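Side-chain contacts in conjugal transfer protein TRWB (Escherichia coli, PDB 1E9R), which probably acts as a ring-forming, nucleotide-dependent DNA motor that couples the transferred DNA to the secretion machinery in bacterial conjugation: residues B[125-130]-B[156-161]; B[120-125]-B[234-239]. All blocks are in the same frame, centred on the assembly; numbering follows the deposited sequence.

How the contacts relate
The two contacts lie side by side at one flank of the chain, their centres about 15 Å apart, and share Tyr125. Along the chain, 120-125 runs straight into 125-130, which lies on helix 126-134; 156-161 follows on helix 141-163, and 234-239 comes last, at the end of helix 231-236. Contact 2 closes off a mainly helical insertion, without strands, between strands 103-105 and 243-247 of the large mixed sheet, and contact 1 joins two helices within it. Ile121 links the two, its CG2 packing 3.6 Å from Trp127 CE2. Tyr125 hydrogen-bonds Asp250 of a second subunit, which places this corner at an interface of the six-chain assembly.

Contact 1 of 2, residues B[125-130]-B[156-161]; sequences YDWQRY and ETAKKL
Trp127 and Lys159 bring helices 126-134 and 141-163 together, their CA atoms 7.3 Å apart in the closest backbone approach of the two segments. The indole does most of the bridging: with CG anti to its carbonyl carbon (chi1 -70°), Trp127 presents one face to Lys159, whose CA stands 3.9 Å from the centroid of the six-membered ring in a CH-pi contact only 13° off the ring normal. The lysine chain then runs over the pyrrole part, CG 3.8 Å from Trp127 NE1. Its bend at chi3 (-58°) keeps CE near Trp127 CD1, while NZ forms a salt bridge to Glu156 OE2 (3.0 Å) on the syn side of the carboxylate. At the other end of the indole, Ala158 CB meets CZ3 obliquely at 3.7 Å. Replacing the tryptophan by an alanine would probably leave the lysine methylenes without the ring they lie over and open a gap beside Ala158. On the preceding residue, Asp126 pairs with Arg129 through OD1 and with Arg232 through OD2, both as salt bridges. No hydrogen bond crosses between the segments: the helices are joined by apolar and CH-pi packing, with the lysine charge paired within its own helix.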
# COMPACT_ATOMS: atom_id res chain seq x y z
N TYR B 125 -26.48 17.71 24.23
CA TYR B 125 -25.80 16.98 23.17
C TYR B 125 -25.27 17.88 22.05
O TYR B 125 -24.59 17.40 21.14
CB TYR B 125 -26.73 15.90 22.60
CG TYR B 125 -27.81 16.38 21.64
CD1 TYR B 125 -27.53 16.55 20.27
CD2 TYR B 125 -29.10 16.65 22.09
CE1 TYR B 125 -28.54 16.98 19.37
CE2 TYR B 125 -30.11 17.09 21.21
CZ TYR B 125 -29.82 17.25 19.85
OH TYR B 125 -30.81 17.69 18.99
N ASP B 126 -25.57 19.18 22.11
CA ASP B 126 -25.09 20.10 21.08
C ASP B 126 -23.63 20.46 21.25
O ASP B 126 -23.01 20.97 20.32
CB ASP B 126 -25.91 21.39 21.06
CG ASP B 126 -27.30 21.18 20.54
OD1 ASP B 126 -27.48 20.27 19.72
OD2 ASP B 126 -28.20 21.93 20.95
N TRP B 127 -23.07 20.21 22.43
CA TRP B 127 -21.67 20.54 22.64
C TRP B 127 -20.77 19.69 21.76
O TRP B 127 -19.88 20.23 21.09
CB TRP B 127 -21.28 20.37 24.11
CG TRP B 127 -21.90 21.40 25.02
CD1 TRP B 127 -22.90 21.19 25.93
CD2 TRP B 127 -21.58 22.79 25.08
NE1 TRP B 127 -23.22 22.37 26.56
CE2 TRP B 127 -22.42 23.37 26.05
CE3 TRP B 127 -20.66 23.61 24.41
CZ2 TRP B 127 -22.38 24.73 26.37
CZ3 TRP B 127 -20.62 24.97 24.73
CH2 TRP B 127 -21.47 25.51 25.70
N GLN B 128 -20.98 18.38 21.74
CA GLN B 128 -20.17 17.51 20.90
C GLN B 128 -20.52 17.74 19.43
O GLN B 128 -19.67 17.75 18.53
CB GLN B 128 -20.38 16.04 21.26
CG GLN B 128 -19.74 15.06 20.26
CD GLN B 128 -18.22 15.30 19.97
OE1 GLN B 128 -17.60 16.26 20.45
NE2 GLN B 128 -17.63 14.40 19.16
N ARG B 129 -21.81 17.94 19.20
CA ARG B 129 -22.34 18.18 17.88
C ARG B 129 -21.61 19.32 17.17
O ARG B 129 -21.22 19.19 16.01
CB ARG B 129 -23.82 18.49 18.04
CG ARG B 129 -24.62 18.44 16.80
CD ARG B 129 -26.08 18.64 17.13
NE ARG B 129 -26.86 18.82 15.91
CZ ARG B 129 -28.07 19.36 15.86
NH1 ARG B 129 -28.65 19.78 16.98
NH2 ARG B 129 -28.68 19.49 14.69
N TYR B 130 -21.43 20.44 17.86
CA TYR B 130 -20.77 21.58 17.23
C TYR B 130 -19.27 21.62 17.46
O TYR B 130 -18.56 22.42 16.84
CB TYR B 130 -21.45 22.90 17.65
CG TYR B 130 -22.88 22.97 17.15
CD1 TYR B 130 -23.15 23.15 15.80
CD2 TYR B 130 -23.96 22.72 18.00
CE1 TYR B 130 -24.45 23.07 15.30
CE2 TYR B 130 -25.27 22.64 17.51
CZ TYR B 130 -25.50 22.81 16.16
OH TYR B 130 -26.78 22.70 15.65
N GLU B 156 -15.65 20.44 26.98
CA GLU B 156 -15.68 20.55 28.43
C GLU B 156 -15.31 21.97 28.89
O GLU B 156 -15.95 22.50 29.80
CB GLU B 156 -14.74 19.52 29.07
CG GLU B 156 -15.26 18.09 28.98
CD GLU B 156 -16.70 17.95 29.46
OE1 GLU B 156 -17.00 18.31 30.62
OE2 GLU B 156 -17.55 17.49 28.67
N THR B 157 -14.31 22.58 28.27
CA THR B 157 -13.91 23.93 28.64
C THR B 157 -15.05 24.90 28.34
O THR B 157 -15.45 25.68 29.20
CB THR B 157 -12.66 24.39 27.86
OG1 THR B 157 -11.57 23.51 28.16
CG2 THR B 157 -12.27 25.81 28.25
N ALA B 158 -15.57 24.84 27.12
CA ALA B 158 -16.66 25.71 26.70
C ALA B 158 -17.90 25.49 27.55
O ALA B 158 -18.58 26.44 27.91
CB ALA B 158 -16.98 25.47 25.23
N LYS B 159 -18.19 24.23 27.87
CA LYS B 159 -19.36 23.91 28.69
C LYS B 159 -19.29 24.58 30.06
O LYS B 159 -20.30 25.07 30.57
CB LYS B 159 -19.49 22.40 28.87
CG LYS B 159 -20.82 21.94 29.42
CD LYS B 159 -20.79 20.45 29.79
CE LYS B 159 -20.44 19.55 28.59
NZ LYS B 159 -20.46 18.09 28.94
N LYS B 160 -18.10 24.61 30.66
CA LYS B 160 -17.90 25.23 31.97
C LYS B 160 -17.98 26.76 31.91
O LYS B 160 -18.58 27.39 32.78
CB LYS B 160 -16.56 24.81 32.57
CG LYS B 160 -16.33 25.34 33.97
CD LYS B 160 -15.09 24.73 34.63
CE LYS B 160 -14.85 25.31 36.02
NZ LYS B 160 -13.69 24.68 36.72
N LEU B 161 -17.37 27.35 30.88
CA LEU B 161 -17.42 28.79 30.69
C LEU B 161 -18.88 29.24 30.55
O LEU B 161 -19.29 30.25 31.11
CB LEU B 161 -16.63 29.18 29.44
CG LEU B 161 -15.11 29.11 29.56
CD1 LEU B 161 -14.49 29.37 28.21
CD2 LEU B 161 -14.62 30.13 30.57

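Contact 2 of 2, residues B[120-125]-B[234-239]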
# COMPACT_ATOMS: atom_id res chain seq x y z
N GLU B 120 -25.14 28.33 19.08
CA GLU B 120 -25.87 27.19 18.51
C GLU B 120 -26.22 26.12 19.52
O GLU B 120 -26.88 25.13 19.20
CB GLU B 120 -25.06 26.56 17.38
CG GLU B 120 -24.45 27.55 16.39
CD GLU B 120 -25.48 28.43 15.68
OE1 GLU B 120 -26.69 28.19 15.82
OE2 GLU B 120 -25.05 29.36 14.97
N ILE B 121 -25.78 26.31 20.76
CA ILE B 121 -26.05 25.32 21.78
C ILE B 121 -27.47 25.44 22.31
O ILE B 121 -27.86 26.49 22.82
CB ILE B 121 -25.04 25.47 22.94
CG1 ILE B 121 -23.61 25.56 22.40
CG2 ILE B 121 -25.17 24.29 23.90
CD1 ILE B 121 -23.13 24.31 21.68
N ARG B 122 -28.26 24.38 22.16
CA ARG B 122 -29.62 24.37 22.67
C ARG B 122 -29.69 23.32 23.78
O ARG B 122 -30.07 23.61 24.90
CB ARG B 122 -30.64 24.00 21.59
CG ARG B 122 -30.65 24.87 20.35
CD ARG B 122 -31.34 26.19 20.57
NE ARG B 122 -31.49 26.92 19.31
CZ ARG B 122 -32.34 26.60 18.34
NH1 ARG B 122 -33.15 25.56 18.47
NH2 ARG B 122 -32.40 27.34 17.24
N ASN B 123 -29.30 22.09 23.44
CA ASN B 123 -29.32 20.98 24.40
C ASN B 123 -27.92 20.52 24.75
O ASN B 123 -26.94 20.91 24.12
CB ASN B 123 -30.11 19.82 23.82
CG ASN B 123 -31.53 20.20 23.48
OD1 ASN B 123 -32.34 20.43 24.37
ND2 ASN B 123 -31.82 20.30 22.19
N ASP B 124 -27.83 19.66 25.75
CA ASP B 124 -26.54 19.15 26.19
C ASP B 124 -25.77 18.43 25.09
O ASP B 124 -24.56 18.52 25.02
CB ASP B 124 -26.71 18.22 27.39
CG ASP B 124 -25.38 17.76 27.97
OD1 ASP B 124 -24.46 18.60 28.12
OD2 ASP B 124 -25.25 16.55 28.28
N TYR B 125 -26.48 17.71 24.23
CA TYR B 125 -25.80 16.98 23.17
C TYR B 125 -25.27 17.88 22.05
O TYR B 125 -24.59 17.40 21.14
CB TYR B 125 -26.73 15.90 22.60
CG TYR B 125 -27.81 16.38 21.64
CD1 TYR B 125 -27.53 16.55 20.27
CD2 TYR B 125 -29.10 16.65 22.09
CE1 TYR B 125 -28.54 16.98 19.37
CE2 TYR B 125 -30.11 17.09 21.21
CZ TYR B 125 -29.82 17.25 19.85
OH TYR B 125 -30.81 17.69 18.99
N TRP B 234 -31.59 31.22 12.41
CA TRP B 234 -31.73 31.77 11.08
C TRP B 234 -32.43 30.77 10.15
O TRP B 234 -33.33 31.13 9.39
CB TRP B 234 -30.36 32.12 10.52
CG TRP B 234 -30.41 32.60 9.10
CD1 TRP B 234 -30.81 33.83 8.67
CD2 TRP B 234 -30.09 31.85 7.93
NE1 TRP B 234 -30.75 33.90 7.30
CE2 TRP B 234 -30.32 32.69 6.82
CE3 TRP B 234 -29.63 30.54 7.70
CZ2 TRP B 234 -30.10 32.27 5.49
CZ3 TRP B 234 -29.42 30.12 6.38
CH2 TRP B 234 -29.66 30.99 5.30
N LEU B 235 -32.02 29.51 10.22
CA LEU B 235 -32.62 28.49 9.37
C LEU B 235 -34.11 28.36 9.63
O LEU B 235 -34.90 28.17 8.71
CB LEU B 235 -31.94 27.14 9.59
CG LEU B 235 -30.54 26.99 9.01
CD1 LEU B 235 -29.93 25.67 9.45
CD2 LEU B 235 -30.60 27.08 7.50
N GLU B 236 -34.48 28.48 10.89
CA GLU B 236 -35.86 28.35 11.30
C GLU B 236 -36.70 29.57 10.95
O GLU B 236 -37.91 29.47 10.82
CB GLU B 236 -35.94 28.09 12.80
CG GLU B 236 -35.17 26.86 13.23
CD GLU B 236 -35.21 26.65 14.73
OE1 GLU B 236 -34.76 27.56 15.47
OE2 GLU B 236 -35.68 25.57 15.15
N ASP B 237 -36.05 30.72 10.81
CA ASP B 237 -36.78 31.95 10.50
C ASP B 237 -37.24 31.96 9.05
O ASP B 237 -36.44 32.14 8.14
CB ASP B 237 -35.89 33.16 10.76
CG ASP B 237 -36.61 34.48 10.52
OD1 ASP B 237 -37.84 34.45 10.27
OD2 ASP B 237 -35.95 35.53 10.59
N PRO B 238 -38.56 31.81 8.84
CA PRO B 238 -39.18 31.80 7.51
C PRO B 238 -38.84 33.05 6.71
O PRO B 238 -38.60 32.99 5.51
CB PRO B 238 -40.67 31.71 7.82
CG PRO B 238 -40.71 31.09 9.19
CD PRO B 238 -39.59 31.80 9.88
N ASN B 239 -38.84 34.19 7.41
CA ASN B 239 -38.53 35.47 6.78
C ASN B 239 -37.04 35.75 6.71
O ASN B 239 -36.63 36.82 6.27
CB ASN B 239 -39.24 36.60 7.52
CG ASN B 239 -40.73 36.40 7.59
OD1 ASN B 239 -41.39 36.19 6.55
ND2 ASN B 239 -41.29 36.44 8.80
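The Arg122 guanidinium is met at its edge by Glu236, but the carboxylate is approached from above its own plane. Glu236 CD lies in the guanidinium plane, and the two planes are 27° apart. A single hydrogen bond closes the salt bridge, from Arg122 NH2 to Glu236 OE1 at 3.0 Å, and it is bent, with an N-H...O angle of 149°. OE1 sits somewhat out of the guanidinium plane, and NH2 stands 47° out of the carboxylate plane. The second pair, Arg122 NH1 and Glu236 OE2, stays 4.2 Å apart, so this is a one-bond salt bridge and not the two-bond, side-by-side form. The side chains come from opposite directions. Arg122 bends at chi2 as it leaves the loop, whereas Glu236 is extended beyond CG from the last turn of helix 231-236.

Around the bridge, Arg122 also packs on Arg232 and Ser233 of that helix, and Glu236 on Leu273. The loop is anchored separately: Asp126 accepts bonds from the amides of Arg122 and Asn123, and the Glu120 carboxylate bonds Ser230 and the amide of Ile231. The link between Arg122, which is exposed, and Glu236 is a surface one, spanning segments 109 residues apart; its charges offset each other, but with one bent bond and solvent nearby it is likely to be modest in strength.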